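Local coordinates for protein N(G),N(G)-dimethylarginine dimethylaminohydrolase (Pseudomonas aeruginosa, PDB 1H70) that hydrolyses the methylated arginines N(G),N(G)-dimethyl-L-arginine and N(G)-monomethyl-L-arginine, natural inhibitors of nitric oxide synthase, to citrulline and dimethylamine or methylamine, at residues Asp17-Ser22 / Pro81-Arg86; Arg74-Thr79 / Glu95-Phe100; Asn175-Gly180 / Glu224-Leu229; Val213-Pro216 / Arg221-Glu224. The protein carries 1 engineered substitution. All coordinates share one frame; numbering follows the deposited sequence.

Interaction 1 (Asp17-Ser22 / Pro81-Arg86); sequences DGLTSS and PGAESR. With CIR (citrulline), chain B.
L19 touches A83, S85 and R86 by van der Waals contact alone, chiefly through the methyl CD1, against two carbons and one hydroxyl oxygen. L19 CD1 lies 3.8 Å from A83 CB, 4.1 Å from CG of R86 and 3.5 Å from S85 OG. Leucine is long enough to carry a methyl between the three, and its fork lets CG and CD2 also lie near S85 OG; the small A83 lets it come close.

The polar interactions run through citrulline, which bridges the two loops. Its amino N gives a weak hydrogen bond to L19 O (2.8 Å), and L19 N is bonded to D61. From the other loop, R86 NH1 donates to the citrulline carboxylate O at 3.0 Å with an N-H...O angle of 157°, the oxygen lying in the guanidinium plane at its edge. A bend at chi3 (57°) turns the arginine head to the ligand, and salt bridges to D67 and E89 hold its rotation. Within 17-22, S22 N binds T20 OG1 in an ST turn.

Together the loops hold the alpha-amino and carboxylate groups at one end of citrulline, as part of a substrate pocket completed by residues such as D61, D67 and R133.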
loop_
_atom_site.group_PDB
_atom_site.type_symbol
_atom_site.label_atom_id
_atom_site.label_comp_id
_atom_site.label_asym_id
_atom_site.label_seq_id
_atom_site.Cartn_x
_atom_site.Cartn_y
_atom_site.Cartn_z
ATOM N N ASP A 17 5.654 -18.919 -2.669
ATOM C CA ASP A 17 6.867 -18.584 -3.393
ATOM C C ASP A 17 6.963 -17.085 -3.720
ATOM O O ASP A 17 7.642 -16.693 -4.684
ATOM C CB ASP A 17 6.914 -19.373 -4.722
ATOM C CG ASP A 17 6.937 -20.876 -4.507
ATOM O OD1 ASP A 17 7.555 -21.328 -3.523
ATOM O OD2 ASP A 17 6.375 -21.676 -5.266
ATOM N N GLY A 18 6.284 -16.249 -2.951
ATOM C CA GLY A 18 6.337 -14.814 -3.161
ATOM C C GLY A 18 7.737 -14.267 -2.902
ATOM O O GLY A 18 8.481 -14.835 -2.121
ATOM N N LEU A 19 8.072 -13.151 -3.541
ATOM C CA LEU A 19 9.382 -12.540 -3.347
ATOM C C LEU A 19 9.584 -12.120 -1.896
ATOM O O LEU A 19 8.635 -11.699 -1.241
ATOM C CB LEU A 19 9.476 -11.285 -4.206
ATOM C CG LEU A 19 9.423 -11.444 -5.726
ATOM C CD1 LEU A 19 9.295 -10.051 -6.352
ATOM C CD2 LEU A 19 10.662 -12.188 -6.233
ATOM N N THR A 20 10.807 -12.251 -1.372
ATOM C CA THR A 20 11.069 -11.778 -0.038
ATOM C C THR A 20 12.540 -11.572 0.249
ATOM O O THR A 20 13.406 -12.230 -0.301
ATOM C CB THR A 20 10.493 -12.705 1.042
ATOM O OG1 THR A 20 10.621 -12.051 2.327
ATOM C CG2 THR A 20 11.277 -14.007 1.135
ATOM N N SER A 21 12.778 -10.601 1.108
ATOM C CA SER A 21 14.114 -10.316 1.594
ATOM C C SER A 21 14.178 -10.639 3.094
ATOM O O SER A 21 15.175 -10.346 3.744
ATOM C CB SER A 21 14.440 -8.838 1.394
ATOM O OG SER A 21 13.563 -8.034 2.169
ATOM N N SER A 22 13.114 -11.231 3.627
ATOM C CA SER A 22 13.058 -11.581 5.055
ATOM C C SER A 22 13.412 -13.035 5.298
ATOM O O SER A 22 13.612 -13.789 4.346
ATOM C CB SER A 22 11.684 -11.216 5.628
ATOM O OG SER A 22 11.526 -9.808 5.471
ATOM N N PRO A 81 5.957 -2.148 -12.436
ATOM C CA PRO A 81 6.761 -2.763 -11.378
ATOM C C PRO A 81 8.211 -3.003 -11.730
ATOM O O PRO A 81 8.560 -3.421 -12.840
ATOM C CB PRO A 81 6.021 -4.048 -11.048
ATOM C CG PRO A 81 4.571 -3.717 -11.360
ATOM C CD PRO A 81 4.657 -2.822 -12.605
ATOM N N GLY A 82 9.070 -2.700 -10.761
ATOM C CA GLY A 82 10.498 -2.907 -10.922
ATOM C C GLY A 82 10.811 -4.394 -10.820
ATOM O O GLY A 82 11.749 -4.866 -11.444
ATOM N N ALA A 83 10.055 -5.135 -10.012
ATOM C CA ALA A 83 10.305 -6.563 -9.861
ATOM C C ALA A 83 9.891 -7.306 -11.121
ATOM O O ALA A 83 8.715 -7.282 -11.466
ATOM C CB ALA A 83 9.544 -7.094 -8.672
ATOM N N GLU A 84 10.841 -7.971 -11.774
ATOM C CA GLU A 84 10.602 -8.727 -13.016
ATOM C C GLU A 84 9.358 -9.627 -12.988
ATOM O O GLU A 84 8.534 -9.606 -13.902
ATOM C CB GLU A 84 11.828 -9.629 -13.297
ATOM N N SER A 85 9.236 -10.440 -11.943
ATOM C CA SER A 85 8.103 -11.359 -11.787
ATOM C C SER A 85 6.745 -10.696 -11.534
ATOM O O SER A 85 5.709 -11.357 -11.600
ATOM C CB SER A 85 8.373 -12.318 -10.634
ATOM O OG SER A 85 8.435 -11.616 -9.390
ATOM N N ARG A 86 6.721 -9.394 -11.250
ATOM C CA ARG A 86 5.475 -8.709 -10.969
ATOM C C ARG A 86 5.052 -7.695 -12.031
ATOM O O ARG A 86 3.950 -7.164 -11.932
ATOM C CB ARG A 86 5.600 -7.982 -9.609
ATOM C CG ARG A 86 5.947 -8.914 -8.442
ATOM C CD ARG A 86 5.585 -8.261 -7.096
ATOM N NE ARG A 86 4.148 -7.908 -7.086
ATOM C CZ ARG A 86 3.600 -7.075 -6.238
ATOM N NH1 ARG A 86 4.327 -6.542 -5.265
ATOM N NH2 ARG A 86 2.316 -6.769 -6.351
HETATM C C CIR B . 7.274 -8.114 -3.209
HETATM O O CIR B . 7.038 -7.366 -4.206
HETATM O OXT CIR B . 8.502 -8.367 -2.869
HETATM C CA CIR B . 6.135 -8.651 -2.383
HETATM N N CIR B . 6.517 -9.944 -1.786
HETATM C C3 CIR B . 5.759 -7.627 -1.284
HETATM C C4 CIR B . 5.142 -6.376 -1.934
HETATM C C5 CIR B . 4.809 -5.362 -0.853
HETATM N N6 CIR B . 4.153 -4.178 -1.427
HETATM C C7 CIR B . 3.602 -3.202 -0.725
HETATM O O7 CIR B . 3.577 -3.194 0.516
HETATM N N8 CIR B . 3.030 -2.182 -1.394
#

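Interaction 2 (Arg74-Thr79 / Glu95-Phe100); sequences RCAIIT and ETVQRF
No flat group has a face or edge in the touch between A76, I78 and V97: all three meet through aliphatic carbon alone. The ring of F100, one turn further along the helix, is turned elsewhere, edge-to-face with F255 and with its plane at about 60° to that of H5.

V97 carries the contact from the helix side. Its CG1 presses on the single methyl of A76, with A76 CB and V97 CG1 3.4 Å apart, tighter than ordinary van der Waals contact. Alanine suits this strand position, since its short side chain lets the helix come near: the CA atoms of A76 and V97 are 7.1 Å apart. V97 holds CG1 anti to its backbone N (chi1 170°), which directs that branch to the strand.

I78 meets the same valine with its far end. CD1 lies 4.1 Å from V97 CG1 and equally far from V97 CG2, touching both branches as the two side chains slide past each other in opposite directions. The longer isoleucine reaches a helix that A76 meets with one carbon. I77, between them, points to the other face of the sheet.

In the beta-alpha-beta unit of strand 76-78, helix 89-100 and strand 105-107, V97 also packs on V69 and V105 of the flanking strands, while I78 touches V105 and, nearer the start of the helix, T90 and E94.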
loop_
_atom_site.group_PDB
_atom_site.type_symbol
_atom_site.label_atom_id
_atom_site.label_comp_id
_atom_site.label_asym_id
_atom_site.label_seq_id
_atom_site.Cartn_x
_atom_site.Cartn_y
_atom_site.Cartn_z
ATOM N N ARG A 74 -8.964 11.768 -9.217
ATOM C CA ARG A 74 -9.044 12.342 -10.556
ATOM C C ARG A 74 -8.734 11.358 -11.676
ATOM O O ARG A 74 -9.196 11.548 -12.803
ATOM C CB ARG A 74 -8.060 13.508 -10.693
ATOM C CG ARG A 74 -8.065 14.501 -9.532
ATOM C CD ARG A 74 -8.883 15.747 -9.765
ATOM N NE ARG A 74 -8.975 16.539 -8.543
ATOM C CZ ARG A 74 -8.187 17.556 -8.196
ATOM N NH1 ARG A 74 -7.191 17.956 -8.970
ATOM N NH2 ARG A 74 -8.401 18.183 -7.043
ATOM N N CYS A 75 -7.907 10.353 -11.404
ATOM C CA CYS A 75 -7.509 9.373 -12.404
ATOM C C CYS A 75 -6.832 8.178 -11.762
ATOM O O CYS A 75 -6.559 8.182 -10.565
ATOM C CB CYS A 75 -6.505 9.980 -13.391
ATOM S SG CYS A 75 -4.929 10.423 -12.609
ATOM N N ALA A 76 -6.564 7.158 -12.579
ATOM C CA ALA A 76 -5.824 5.984 -12.133
ATOM C C ALA A 76 -4.599 5.891 -13.053
ATOM O O ALA A 76 -4.690 6.136 -14.261
ATOM C CB ALA A 76 -6.620 4.704 -12.214
ATOM N N ILE A 77 -3.470 5.545 -12.459
ATOM C CA ILE A 77 -2.228 5.405 -13.200
ATOM C C ILE A 77 -1.734 3.985 -13.007
ATOM O O ILE A 77 -1.400 3.600 -11.882
ATOM C CB ILE A 77 -1.142 6.368 -12.646
ATOM C CG1 ILE A 77 -1.634 7.815 -12.582
ATOM C CG2 ILE A 77 0.111 6.330 -13.511
ATOM C CD1 ILE A 77 -2.124 8.260 -11.177
ATOM N N ILE A 78 -1.696 3.217 -14.090
ATOM C CA ILE A 78 -1.161 1.873 -14.044
ATOM C C ILE A 78 0.341 2.048 -13.947
ATOM O O ILE A 78 0.920 2.827 -14.702
ATOM C CB ILE A 78 -1.511 1.114 -15.329
ATOM C CG1 ILE A 78 -3.016 1.061 -15.529
ATOM C CG2 ILE A 78 -0.948 -0.310 -15.323
ATOM C CD1 ILE A 78 -3.777 0.377 -14.438
ATOM N N THR A 79 0.959 1.342 -13.013
ATOM C CA THR A 79 2.385 1.516 -12.800
ATOM C C THR A 79 3.209 0.599 -13.701
ATOM O O THR A 79 2.738 0.131 -14.750
ATOM C CB THR A 79 2.718 1.304 -11.312
ATOM O OG1 THR A 79 2.435 -0.053 -10.939
ATOM C CG2 THR A 79 1.851 2.214 -10.406
ATOM N N GLU A 95 -8.509 -4.224 -16.520
ATOM C CA GLU A 95 -9.946 -4.200 -16.811
ATOM C C GLU A 95 -10.759 -3.609 -15.652
ATOM O O GLU A 95 -11.682 -2.806 -15.845
ATOM C CB GLU A 95 -10.403 -5.617 -17.187
ATOM N N THR A 96 -10.403 -3.977 -14.427
ATOM C CA THR A 96 -11.079 -3.417 -13.259
ATOM C C THR A 96 -10.887 -1.919 -13.169
ATOM O O THR A 96 -11.826 -1.180 -12.905
ATOM C CB THR A 96 -10.497 -4.083 -11.993
ATOM O OG1 THR A 96 -10.729 -5.490 -12.053
ATOM C CG2 THR A 96 -11.150 -3.565 -10.733
ATOM N N VAL A 97 -9.644 -1.466 -13.345
ATOM C CA VAL A 97 -9.356 -0.026 -13.223
ATOM C C VAL A 97 -10.136 0.742 -14.292
ATOM O O VAL A 97 -10.727 1.797 -14.040
ATOM C CB VAL A 97 -7.824 0.235 -13.342
ATOM C CG1 VAL A 97 -7.513 1.718 -13.459
ATOM C CG2 VAL A 97 -7.119 -0.367 -12.121
ATOM N N GLN A 98 -10.128 0.187 -15.500
ATOM C CA GLN A 98 -10.816 0.811 -16.628
ATOM C C GLN A 98 -12.320 0.968 -16.330
ATOM O O GLN A 98 -12.941 1.972 -16.662
ATOM C CB GLN A 98 -10.571 -0.044 -17.888
ATOM C CG GLN A 98 -10.788 0.708 -19.179
ATOM C CD GLN A 98 -9.731 1.770 -19.437
ATOM O OE1 GLN A 98 -10.080 2.942 -19.523
ATOM N NE2 GLN A 98 -8.460 1.374 -19.545
ATOM N N ARG A 99 -12.911 -0.004 -15.643
ATOM C CA ARG A 99 -14.328 0.076 -15.290
ATOM C C ARG A 99 -14.621 1.177 -14.267
ATOM O O ARG A 99 -15.668 1.792 -14.299
ATOM C CB ARG A 99 -14.828 -1.276 -14.756
ATOM C CG ARG A 99 -16.331 -1.350 -14.673
ATOM C CD ARG A 99 -16.831 -2.733 -14.326
ATOM N NE ARG A 99 -15.891 -3.793 -14.680
ATOM C CZ ARG A 99 -15.233 -4.494 -13.756
ATOM N NH1 ARG A 99 -15.412 -4.246 -12.465
ATOM N NH2 ARG A 99 -14.428 -5.447 -14.148
ATOM N N PHE A 100 -13.679 1.434 -13.358
ATOM C CA PHE A 100 -13.874 2.497 -12.367
ATOM C C PHE A 100 -13.490 3.904 -12.833
ATOM O O PHE A 100 -13.937 4.925 -12.249
ATOM C CB PHE A 100 -13.058 2.192 -11.104
ATOM C CG PHE A 100 -13.722 1.201 -10.203
ATOM C CD1 PHE A 100 -13.267 -0.108 -10.125
ATOM C CD2 PHE A 100 -14.815 1.583 -9.451
ATOM C CE1 PHE A 100 -13.908 -1.017 -9.279
ATOM C CE2 PHE A 100 -15.456 0.690 -8.609
ATOM C CZ PHE A 100 -14.990 -0.619 -8.520
#

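Interaction 3 (Asn175-Gly180 / Glu224-Leu229); sequences NLLAAG and EKIARL
N175 and L229 come at each other from opposite directions, and L177 meets I226 further along the strand. CD2 of L229 lies above the plane of the N175 amide, displaced toward its OD1 and ND2 side, 3.9 Å from OD1, 4.0 Å from ND2 and 4.1 Å from CG. In the second pair, CD1 of L177 and CD1 of I226 touch at 4.2 Å, the side chains crossing at about a right angle. The extended isoleucine (chi2 170°) carries its terminal methyl far enough from the helix to get there.

Outside this first shell, two hydrogen bonds fix the amide: N175 ND2 bonds to Y231 OH and N175 OD1 to N192 ND2. The backbone N of L229 still bonds to I226 O at 2.9 Å, keeping the turn that carries the leucine. I194 of the adjoining strand 192-195 packs against both L177 and L229.

Hydrocarbon on the helix side thus meets one aliphatic and one amide side chain of the strand. Leucine and isoleucine suit a buried interface of this kind, whereas the asparagine is tolerable because both ends of its amide are satisfied elsewhere, so that L229 can pack on a polar group without any bond being lost.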
loop_
_atom_site.group_PDB
_atom_site.type_symbol
_atom_site.label_atom_id
_atom_site.label_comp_id
_atom_site.label_asym_id
_atom_site.label_seq_id
_atom_site.Cartn_x
_atom_site.Cartn_y
_atom_site.Cartn_z
ATOM N N ASN A 175 -1.969 13.129 11.058
ATOM C CA ASN A 175 -1.363 12.107 11.907
ATOM C C ASN A 175 -0.587 11.162 11.023
ATOM O O ASN A 175 -1.201 10.541 10.156
ATOM C CB ASN A 175 -2.442 11.347 12.686
ATOM C CG ASN A 175 -3.164 12.260 13.659
ATOM O OD1 ASN A 175 -2.505 13.089 14.273
ATOM N ND2 ASN A 175 -4.488 12.162 13.778
ATOM N N LEU A 176 0.726 11.105 11.221
ATOM C CA LEU A 176 1.610 10.275 10.401
ATOM C C LEU A 176 2.350 9.197 11.190
ATOM O O LEU A 176 3.087 9.520 12.108
ATOM C CB LEU A 176 2.646 11.182 9.724
ATOM C CG LEU A 176 3.659 10.487 8.780
ATOM C CD1 LEU A 176 2.941 9.913 7.531
ATOM C CD2 LEU A 176 4.762 11.472 8.313
ATOM N N LEU A 177 2.187 7.925 10.831
ATOM C CA LEU A 177 2.979 6.871 11.480
ATOM C C LEU A 177 4.355 6.846 10.802
ATOM O O LEU A 177 4.443 6.893 9.571
ATOM C CB LEU A 177 2.355 5.465 11.304
ATOM C CG LEU A 177 0.936 5.239 11.846
ATOM C CD1 LEU A 177 0.532 3.784 11.658
ATOM C CD2 LEU A 177 0.857 5.622 13.340
ATOM N N ALA A 178 5.428 6.804 11.586
ATOM C CA ALA A 178 6.768 6.763 11.011
ATOM C C ALA A 178 7.715 5.883 11.807
ATOM O O ALA A 178 7.717 5.873 13.048
ATOM C CB ALA A 178 7.384 8.144 10.862
ATOM N N ALA A 179 8.487 5.110 11.042
ATOM C CA ALA A 179 9.507 4.230 11.578
ATOM C C ALA A 179 10.829 4.436 10.880
ATOM O O ALA A 179 10.905 4.925 9.750
ATOM C CB ALA A 179 9.108 2.760 11.415
ATOM N N GLY A 180 11.886 4.016 11.569
ATOM C CA GLY A 180 13.227 4.057 11.039
ATOM C C GLY A 180 13.692 5.393 10.500
ATOM O O GLY A 180 13.597 6.428 11.157
ATOM N N GLU A 224 -2.376 1.388 20.720
ATOM C CA GLU A 224 -2.817 2.414 21.679
ATOM C C GLU A 224 -2.506 3.834 21.195
ATOM O O GLU A 224 -3.296 4.772 21.437
ATOM C CB GLU A 224 -2.234 2.133 23.071
ATOM C CG GLU A 224 -2.708 3.098 24.149
ATOM C CD GLU A 224 -4.203 3.038 24.428
ATOM O OE1 GLU A 224 -4.894 2.105 23.969
ATOM O OE2 GLU A 224 -4.699 3.947 25.131
ATOM N N LYS A 225 -1.380 4.006 20.507
ATOM C CA LYS A 225 -1.029 5.319 19.966
ATOM C C LYS A 225 -2.085 5.771 18.947
ATOM O O LYS A 225 -2.474 6.931 18.921
ATOM C CB LYS A 225 0.388 5.320 19.398
ATOM C CG LYS A 225 1.479 5.046 20.429
ATOM C CD LYS A 225 2.881 5.158 19.829
ATOM C CE LYS A 225 3.943 4.715 20.832
ATOM N NZ LYS A 225 5.073 5.677 20.843
ATOM N N ILE A 226 -2.592 4.841 18.134
ATOM C CA ILE A 226 -3.640 5.159 17.155
ATOM C C ILE A 226 -5.009 5.352 17.808
ATOM O O ILE A 226 -5.711 6.331 17.568
ATOM C CB ILE A 226 -3.708 4.008 16.116
ATOM C CG1 ILE A 226 -2.315 3.836 15.512
ATOM C CG2 ILE A 226 -4.756 4.299 15.042
ATOM C CD1 ILE A 226 -2.156 2.578 14.649
ATOM N N ALA A 227 -5.383 4.417 18.668
ATOM C CA ALA A 227 -6.672 4.464 19.350
ATOM C C ALA A 227 -6.936 5.779 20.078
ATOM O O ALA A 227 -8.035 6.358 20.009
ATOM C CB ALA A 227 -6.742 3.298 20.378
ATOM N N ARG A 228 -5.919 6.272 20.772
ATOM C CA ARG A 228 -6.071 7.512 21.522
ATOM C C ARG A 228 -6.322 8.723 20.637
ATOM O O ARG A 228 -6.891 9.721 21.080
ATOM C CB ARG A 228 -4.887 7.696 22.455
ATOM C CG ARG A 228 -4.812 6.563 23.460
ATOM C CD ARG A 228 -3.738 6.817 24.494
ATOM N NE ARG A 228 -4.013 8.085 25.170
ATOM C CZ ARG A 228 -4.872 8.187 26.169
ATOM N NH1 ARG A 228 -5.514 7.108 26.583
ATOM N NH2 ARG A 228 -5.088 9.363 26.744
ATOM N N LEU A 229 -5.950 8.639 19.366
ATOM C CA LEU A 229 -6.202 9.744 18.463
ATOM C C LEU A 229 -7.686 9.863 18.106
ATOM O O LEU A 229 -8.121 10.934 17.672
ATOM C CB LEU A 229 -5.302 9.653 17.232
ATOM C CG LEU A 229 -3.845 9.991 17.582
ATOM C CD1 LEU A 229 -2.886 9.348 16.611
ATOM C CD2 LEU A 229 -3.650 11.493 17.649
#

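Interaction 4 (Val213-Pro216 / Arg221-Glu224); sequences VIMP and RTRE
M215 and R223 cross at about a right angle, the thioether of the methionine running over the base of the arginine instead of its charged end. SD of M215 lies 3.6 Å from both CB and CA of R223, and the methionine methyl CE continues to the backbone, 3.7 Å from R223 N. The methionine leaves the strand with CG set between its backbone N and carbonyl carbon (chi1 70°), extends at chi2, and bends at chi3 (-61°) to bring CE up against the backbone of R223. A flexible, unbranched chain with a polarisable sulfur suits such a place, since it can bend so that sulfur and methyl both meet the helix at R223, with the methyl also near T222.

These residues join the first strand and the helix of a beta-alpha-beta unit, strand 212-216, helix 220-227 and strand 232-236, in which the two strands lie parallel and adjacent. M215 also rests on V233 and E235 of the second strand.

T222 meets the same methyl with its carbon branch, CG2 standing 3.9 Å from M215 CE. That branch faces the strand while the hydroxyl OG1 hydrogen-bonds E200, so threonine serves an apolar and a polar neighbour at once. R223 sends only its first carbons to M215, with CB and CG near the sulfur; the chain then bends at chi2 and chi3 and leads away, where NH1 forms a long, weak ion pair with E235.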
loop_
_atom_site.group_PDB
_atom_site.type_symbol
_atom_site.label_atom_id
_atom_site.label_comp_id
_atom_site.label_asym_id
_atom_site.label_seq_id
_atom_site.Cartn_x
_atom_site.Cartn_y
_atom_site.Cartn_z
ATOM N N VAL A 213 -9.144 2.407 11.377
ATOM C CA VAL A 213 -7.740 2.217 11.009
ATOM C C VAL A 213 -7.504 0.721 11.139
ATOM O O VAL A 213 -7.687 0.134 12.221
ATOM C CB VAL A 213 -6.713 3.025 11.809
ATOM C CG1 VAL A 213 -5.313 2.473 11.524
ATOM C CG2 VAL A 213 -6.715 4.496 11.422
ATOM N N ILE A 214 -7.149 0.088 10.026
ATOM C CA ILE A 214 -6.908 -1.355 10.016
ATOM C C ILE A 214 -5.413 -1.580 10.200
ATOM O O ILE A 214 -4.604 -0.975 9.476
ATOM C CB ILE A 214 -7.437 -2.004 8.728
ATOM C CG1 ILE A 214 -8.979 -1.909 8.699
ATOM C CG2 ILE A 214 -7.015 -3.470 8.662
ATOM C CD1 ILE A 214 -9.618 -2.316 7.376
ATOM N N MET A 215 -5.023 -2.394 11.175
ATOM C CA MET A 215 -3.600 -2.574 11.452
ATOM C C MET A 215 -3.334 -4.046 11.747
ATOM O O MET A 215 -4.282 -4.789 12.069
ATOM C CB MET A 215 -3.199 -1.732 12.689
ATOM C CG MET A 215 -3.794 -2.318 13.961
ATOM S SD MET A 215 -3.292 -1.446 15.492
ATOM C CE MET A 215 -1.559 -1.709 15.416
ATOM N N PRO A 216 -2.074 -4.465 11.647
ATOM C CA PRO A 216 -1.695 -5.851 11.970
ATOM C C PRO A 216 -1.922 -6.132 13.459
ATOM O O PRO A 216 -1.714 -5.255 14.334
ATOM C CB PRO A 216 -0.200 -5.901 11.653
ATOM C CG PRO A 216 0.268 -4.483 11.688
ATOM C CD PRO A 216 -0.912 -3.659 11.235
ATOM N N ARG A 221 1.555 -1.399 21.459
ATOM C CA ARG A 221 1.906 -0.008 21.725
ATOM C C ARG A 221 1.378 0.909 20.618
ATOM O O ARG A 221 0.870 1.991 20.862
ATOM C CB ARG A 221 3.407 0.167 21.900
ATOM C CG ARG A 221 3.954 -0.433 23.201
ATOM C CD ARG A 221 5.473 -0.316 23.288
ATOM N NE ARG A 221 5.836 1.093 23.425
ATOM C CZ ARG A 221 7.074 1.574 23.422
ATOM N NH1 ARG A 221 8.119 0.773 23.272
ATOM N NH2 ARG A 221 7.258 2.883 23.559
ATOM N N THR A 222 1.534 0.437 19.385
ATOM C CA THR A 222 1.076 1.174 18.227
ATOM C C THR A 222 -0.439 1.259 18.209
ATOM O O THR A 222 -1.021 2.297 17.905
ATOM C CB THR A 222 1.576 0.480 16.944
ATOM O OG1 THR A 222 3.008 0.554 16.890
ATOM C CG2 THR A 222 1.033 1.225 15.719
ATOM N N ARG A 223 -1.096 0.163 18.574
ATOM C CA ARG A 223 -2.550 0.148 18.634
ATOM C C ARG A 223 -3.059 1.220 19.595
ATOM O O ARG A 223 -4.049 1.900 19.332
ATOM C CB ARG A 223 -3.019 -1.246 19.051
ATOM C CG ARG A 223 -4.517 -1.396 19.187
ATOM C CD ARG A 223 -4.907 -1.259 20.641
ATOM N NE ARG A 223 -6.210 -0.663 20.879
ATOM C CZ ARG A 223 -7.378 -1.167 20.505
ATOM N NH1 ARG A 223 -7.440 -2.303 19.824
ATOM N NH2 ARG A 223 -8.497 -0.522 20.808
ATOM N N GLU A 224 -2.376 1.388 20.720
ATOM C CA GLU A 224 -2.817 2.414 21.679
ATOM C C GLU A 224 -2.506 3.834 21.195
ATOM O O GLU A 224 -3.296 4.772 21.437
ATOM C CB GLU A 224 -2.234 2.133 23.071
ATOM C CG GLU A 224 -2.708 3.098 24.149
ATOM C CD GLU A 224 -4.203 3.038 24.428
ATOM O OE1 GLU A 224 -4.894 2.105 23.969
ATOM O OE2 GLU A 224 -4.699 3.947 25.131
#

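Of the four, interaction 1 is the one at the citrulline pocket, to which it supplies L19 and R86. Interaction 2 follows the same chain away from the pocket, for residues 74-79 run almost directly into 81-86, and the I78 side chain is about 12 Å from that of R86; the two centres are about 23 Å apart. Interactions 3 and 4 lie together, centres about 8 Å apart, and share helix 220-227. I226 links them, its CG2 4.0 Å from V213 CB and its CD1 4.3 Å from M215 SD. This pair is on the other side of the chain's centre from interaction 2, about 30 Å away centre to centre, and the L177 side chain is about 13 Å from citrulline.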